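Local coordinates for angiopoietin-related protein 3 (Homo sapiens, PDB 6EUA) that raises plasma triglycerides by inhibiting lipoprotein lipase and, through its fibrinogen-like domain, mediates endothelial cell adhesion, at residues 64-69 against 123-128. Numbering follows the deposited sequence.
Sequences ETWENY and TNYTLH
Trp66, in the first turn of helix 66-71, is the one residue of 64-69 that reaches residues 123-128, its indole meeting the side chains of Asn124 and Tyr125. The backbones stay well apart, with 10.2 Å between the CA atoms of Trp66 and Asn124. With CG anti to the backbone N (chi1 179°), the indole is sent outward from the helix, and CZ2 and CH2 of its benzo end do the touching. Trp66 CH2 lies 3.8 Å from Asn124 OD1, which comes in obliquely, and the Asn124 amide stands nearly upright to the indole, the two planes 86° apart. No hydrogen bond joins the two segments; the amide oxygen and the ring carbons meet at van der Waals distance. Asn124 is an N-glycosylation site, without sugar in this model. Tyr125 offers an edge: Tyr125 CD2 is 4.2 Å from Trp66 CZ2, which sits near the plane of the phenol. The far end of that phenol is tied down by Glu85 and Lys70, both hydrogen-bonded to Tyr125 OH. On the loop side, Thr126 N donates to Thr123 OG1 at 3.2 Å in a nearly straight bond (177°), an ST motif that closes the turn carrying Asn124 and Tyr125. Thr65 N-caps the helix through a weak bond from Asn68 N to Thr65 OG1. An alanine in place of Trp66 would probably open a gap beside the Tyr125 ring edge and take from His153 the ring it stacks on. Small and partly buried, the contact joins a capped helix start to the turn leading into strand 127-134 of the main antiparallel sheet, within the fibrinogen C-terminal globular fold.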
ATOM      1  N   GLU A  64     -18.960 -14.049   1.854  1.00 35.59           N
ATOM      2  CA  GLU A  64     -19.238 -13.263   3.044  1.00 37.08           C
ATOM      3  C   GLU A  64     -20.737 -13.049   3.222  1.00 37.09           C
ATOM      4  O   GLU A  64     -21.554 -13.304   2.327  1.00 36.68           O
ATOM      5  CB  GLU A  64     -18.511 -11.914   2.973  1.00 36.02           C
ATOM      6  CG  GLU A  64     -17.080 -11.956   3.484  1.00 38.34           C
ATOM      7  CD  GLU A  64     -17.002 -12.084   5.001  1.00 47.47           C
ATOM      8  OE1 GLU A  64     -15.885 -12.307   5.513  1.00 52.46           O
ATOM      9  OE2 GLU A  64     -18.047 -11.963   5.688  1.00 50.02           O
ATOM     10  N   THR A  65     -21.081 -12.561   4.409  1.00 37.14           N
ATOM     11  CA  THR A  65     -22.459 -12.311   4.787  1.00 35.34           C
ATOM     12  C   THR A  65     -23.002 -11.103   4.040  1.00 34.53           C
ATOM     13  O   THR A  65     -22.254 -10.279   3.483  1.00 32.61           O
ATOM     14  CB  THR A  65     -22.569 -12.036   6.285  1.00 42.61           C
ATOM     15  OG1 THR A  65     -21.494 -11.172   6.693  1.00 42.75           O
ATOM     16  CG2 THR A  65     -22.487 -13.332   7.065  1.00 38.49           C
ATOM     17  N   TRP A  66     -24.331 -10.984   4.082  1.00 36.40           N
ATOM     18  CA  TRP A  66     -25.001  -9.797   3.565  1.00 36.43           C
ATOM     19  C   TRP A  66     -24.478  -8.533   4.240  1.00 35.53           C
ATOM     20  O   TRP A  66     -24.182  -7.538   3.569  1.00 36.96           O
ATOM     21  CB  TRP A  66     -26.517  -9.928   3.750  1.00 39.34           C
ATOM     22  CG  TRP A  66     -27.295  -8.737   3.274  1.00 46.56           C
ATOM     23  CD1 TRP A  66     -27.781  -7.718   4.038  1.00 49.76           C
ATOM     24  CD2 TRP A  66     -27.671  -8.437   1.922  1.00 51.18           C
ATOM     25  NE1 TRP A  66     -28.435  -6.801   3.248  1.00 51.82           N
ATOM     26  CE2 TRP A  66     -28.386  -7.223   1.946  1.00 53.18           C
ATOM     27  CE3 TRP A  66     -27.476  -9.080   0.695  1.00 46.08           C
ATOM     28  CZ2 TRP A  66     -28.903  -6.639   0.794  1.00 55.02           C
ATOM     29  CZ3 TRP A  66     -27.998  -8.498  -0.450  1.00 46.31           C
ATOM     30  CH2 TRP A  66     -28.701  -7.291  -0.391  1.00 51.77           C
ATOM     31  N   GLU A  67     -24.348  -8.548   5.570  1.00 36.54           N
ATOM     32  CA  GLU A  67     -23.891  -7.335   6.243  1.00 36.16           C
ATOM     33  C   GLU A  67     -22.515  -6.919   5.737  1.00 40.46           C
ATOM     34  O   GLU A  67     -22.285  -5.745   5.423  1.00 32.57           O
ATOM     35  CB  GLU A  67     -23.872  -7.530   7.759  1.00 39.99           C
ATOM     36  CG  GLU A  67     -25.256  -7.637   8.401  1.00 62.94           C
ATOM     37  CD  GLU A  67     -26.101  -6.380   8.231  1.00 72.37           C
ATOM     38  OE1 GLU A  67     -27.115  -6.425   7.489  1.00 73.52           O
ATOM     39  OE2 GLU A  67     -25.755  -5.352   8.851  1.00 76.02           O
ATOM     40  N   ASN A  68     -21.602  -7.882   5.607  1.00 32.44           N
ATOM     41  CA  ASN A  68     -20.261  -7.561   5.143  1.00 30.66           C
ATOM     42  C   ASN A  68     -20.236  -7.149   3.675  1.00 34.23           C
ATOM     43  O   ASN A  68     -19.458  -6.252   3.305  1.00 29.33           O
ATOM     44  CB  ASN A  68     -19.341  -8.744   5.431  1.00 38.46           C
ATOM     45  CG  ASN A  68     -18.888  -8.765   6.886  1.00 38.38           C
ATOM     46  OD1 ASN A  68     -18.970  -7.751   7.582  1.00 37.17           O
ATOM     47  ND2 ASN A  68     -18.461  -9.926   7.365  1.00 39.13           N
ATOM     48  N   TYR A  69     -21.077  -7.757   2.822  1.00 29.37           N
ATOM     49  CA  TYR A  69     -21.155  -7.246   1.456  1.00 31.65           C
ATOM     50  C   TYR A  69     -21.762  -5.846   1.429  1.00 33.82           C
ATOM     51  O   TYR A  69     -21.432  -5.048   0.535  1.00 28.84           O
ATOM     52  CB  TYR A  69     -21.927  -8.214   0.551  1.00 29.50           C
ATOM     53  CG  TYR A  69     -21.009  -9.165  -0.206  1.00 28.70           C
ATOM     54  CD1 TYR A  69     -20.849 -10.485   0.217  1.00 29.54           C
ATOM     55  CD2 TYR A  69     -20.282  -8.740  -1.323  1.00 27.46           C
ATOM     56  CE1 TYR A  69     -19.998 -11.358  -0.443  1.00 29.26           C
ATOM     57  CE2 TYR A  69     -19.427  -9.615  -2.004  1.00 30.56           C
ATOM     58  CZ  TYR A  69     -19.289 -10.923  -1.554  1.00 32.98           C
ATOM     59  OH  TYR A  69     -18.452 -11.806  -2.215  1.00 31.04           O
ATOM     60  N   THR A 123     -34.141  -1.889  -2.787  1.00 43.50           N
ATOM     61  CA  THR A 123     -34.245  -2.722  -3.980  1.00 48.36           C
ATOM     62  C   THR A 123     -33.273  -3.899  -3.959  1.00 46.41           C
ATOM     63  O   THR A 123     -33.101  -4.561  -4.990  1.00 41.30           O
ATOM     64  CB  THR A 123     -33.997  -1.890  -5.246  1.00 45.91           C
ATOM     65  OG1 THR A 123     -32.622  -1.481  -5.292  1.00 42.80           O
ATOM     66  CG2 THR A 123     -34.902  -0.659  -5.296  1.00 41.04           C
ATOM     67  N   ASN A 124     -32.651  -4.181  -2.812  1.00 44.17           N
ATOM     68  CA  ASN A 124     -31.541  -5.132  -2.738  1.00 41.91           C
ATOM     69  C   ASN A 124     -30.445  -4.749  -3.732  1.00 42.24           C
ATOM     70  O   ASN A 124     -29.862  -5.602  -4.406  1.00 41.46           O
ATOM     71  CB  ASN A 124     -32.008  -6.574  -2.969  1.00 41.21           C
ATOM     72  CG  ASN A 124     -32.811  -7.124  -1.806  1.00 51.89           C
ATOM     73  OD1 ASN A 124     -32.484  -6.894  -0.637  1.00 55.87           O
ATOM     74  ND2 ASN A 124     -33.878  -7.854  -2.123  1.00 46.08           N
ATOM     75  N   TYR A 125     -30.199  -3.439  -3.849  1.00 41.57           N
ATOM     76  CA  TYR A 125     -29.098  -2.899  -4.652  1.00 41.05           C
ATOM     77  C   TYR A 125     -29.180  -3.366  -6.108  1.00 38.34           C
ATOM     78  O   TYR A 125     -28.213  -3.876  -6.680  1.00 32.16           O
ATOM     79  CB  TYR A 125     -27.748  -3.258  -4.019  1.00 37.69           C
ATOM     80  CG  TYR A 125     -27.567  -2.652  -2.643  1.00 41.69           C
ATOM     81  CD1 TYR A 125     -27.421  -1.281  -2.494  1.00 39.42           C
ATOM     82  CD2 TYR A 125     -27.560  -3.441  -1.497  1.00 43.23           C
ATOM     83  CE1 TYR A 125     -27.257  -0.713  -1.255  1.00 44.14           C
ATOM     84  CE2 TYR A 125     -27.398  -2.876  -0.238  1.00 36.74           C
ATOM     85  CZ  TYR A 125     -27.246  -1.506  -0.125  1.00 42.82           C
ATOM     86  OH  TYR A 125     -27.076  -0.901   1.108  1.00 44.55           O
ATOM     87  N   THR A 126     -30.354  -3.177  -6.712  1.00 38.36           N
ATOM     88  CA  THR A 126     -30.598  -3.703  -8.051  1.00 33.56           C
ATOM     89  C   THR A 126     -29.744  -2.981  -9.087  1.00 38.02           C
ATOM     90  O   THR A 126     -29.707  -1.749  -9.133  1.00 44.20           O
ATOM     91  CB  THR A 126     -32.072  -3.579  -8.397  1.00 35.70           C
ATOM     92  OG1 THR A 126     -32.825  -4.350  -7.454  1.00 41.20           O
ATOM     93  CG2 THR A 126     -32.332  -4.115  -9.791  1.00 38.64           C
ATOM     94  N   LEU A 127     -29.062  -3.762  -9.920  1.00 34.40           N
ATOM     95  CA  LEU A 127     -28.121  -3.257 -10.907  1.00 36.61           C
ATOM     96  C   LEU A 127     -28.698  -3.406 -12.308  1.00 41.53           C
ATOM     97  O   LEU A 127     -29.239  -4.458 -12.652  1.00 45.62           O
ATOM     98  CB  LEU A 127     -26.800  -4.014 -10.814  1.00 37.08           C
ATOM     99  CG  LEU A 127     -25.667  -3.520 -11.699  1.00 35.18           C
ATOM    100  CD1 LEU A 127     -25.123  -2.237 -11.089  1.00 39.40           C
ATOM    101  CD2 LEU A 127     -24.583  -4.581 -11.784  1.00 34.17           C
ATOM    102  N   HIS A 128     -28.575  -2.354 -13.118  1.00 42.67           N
ATOM    103  CA  HIS A 128     -29.062  -2.351 -14.497  1.00 48.12           C
ATOM    104  C   HIS A 128     -27.914  -1.915 -15.404  1.00 47.99           C
ATOM    105  O   HIS A 128     -27.485  -0.757 -15.347  1.00 43.27           O
ATOM    106  CB  HIS A 128     -30.275  -1.425 -14.639  1.00 48.97           C
ATOM    107  CG  HIS A 128     -30.875  -1.411 -16.010  1.00 58.48           C
ATOM    108  ND1 HIS A 128     -30.636  -0.401 -16.919  1.00 60.70           N
ATOM    109  CD2 HIS A 128     -31.712  -2.279 -16.629  1.00 61.53           C
ATOM    110  CE1 HIS A 128     -31.290  -0.653 -18.039  1.00 61.76           C
ATOM    111  NE2 HIS A 128     -31.954  -1.785 -17.888  1.00 63.06           N
TER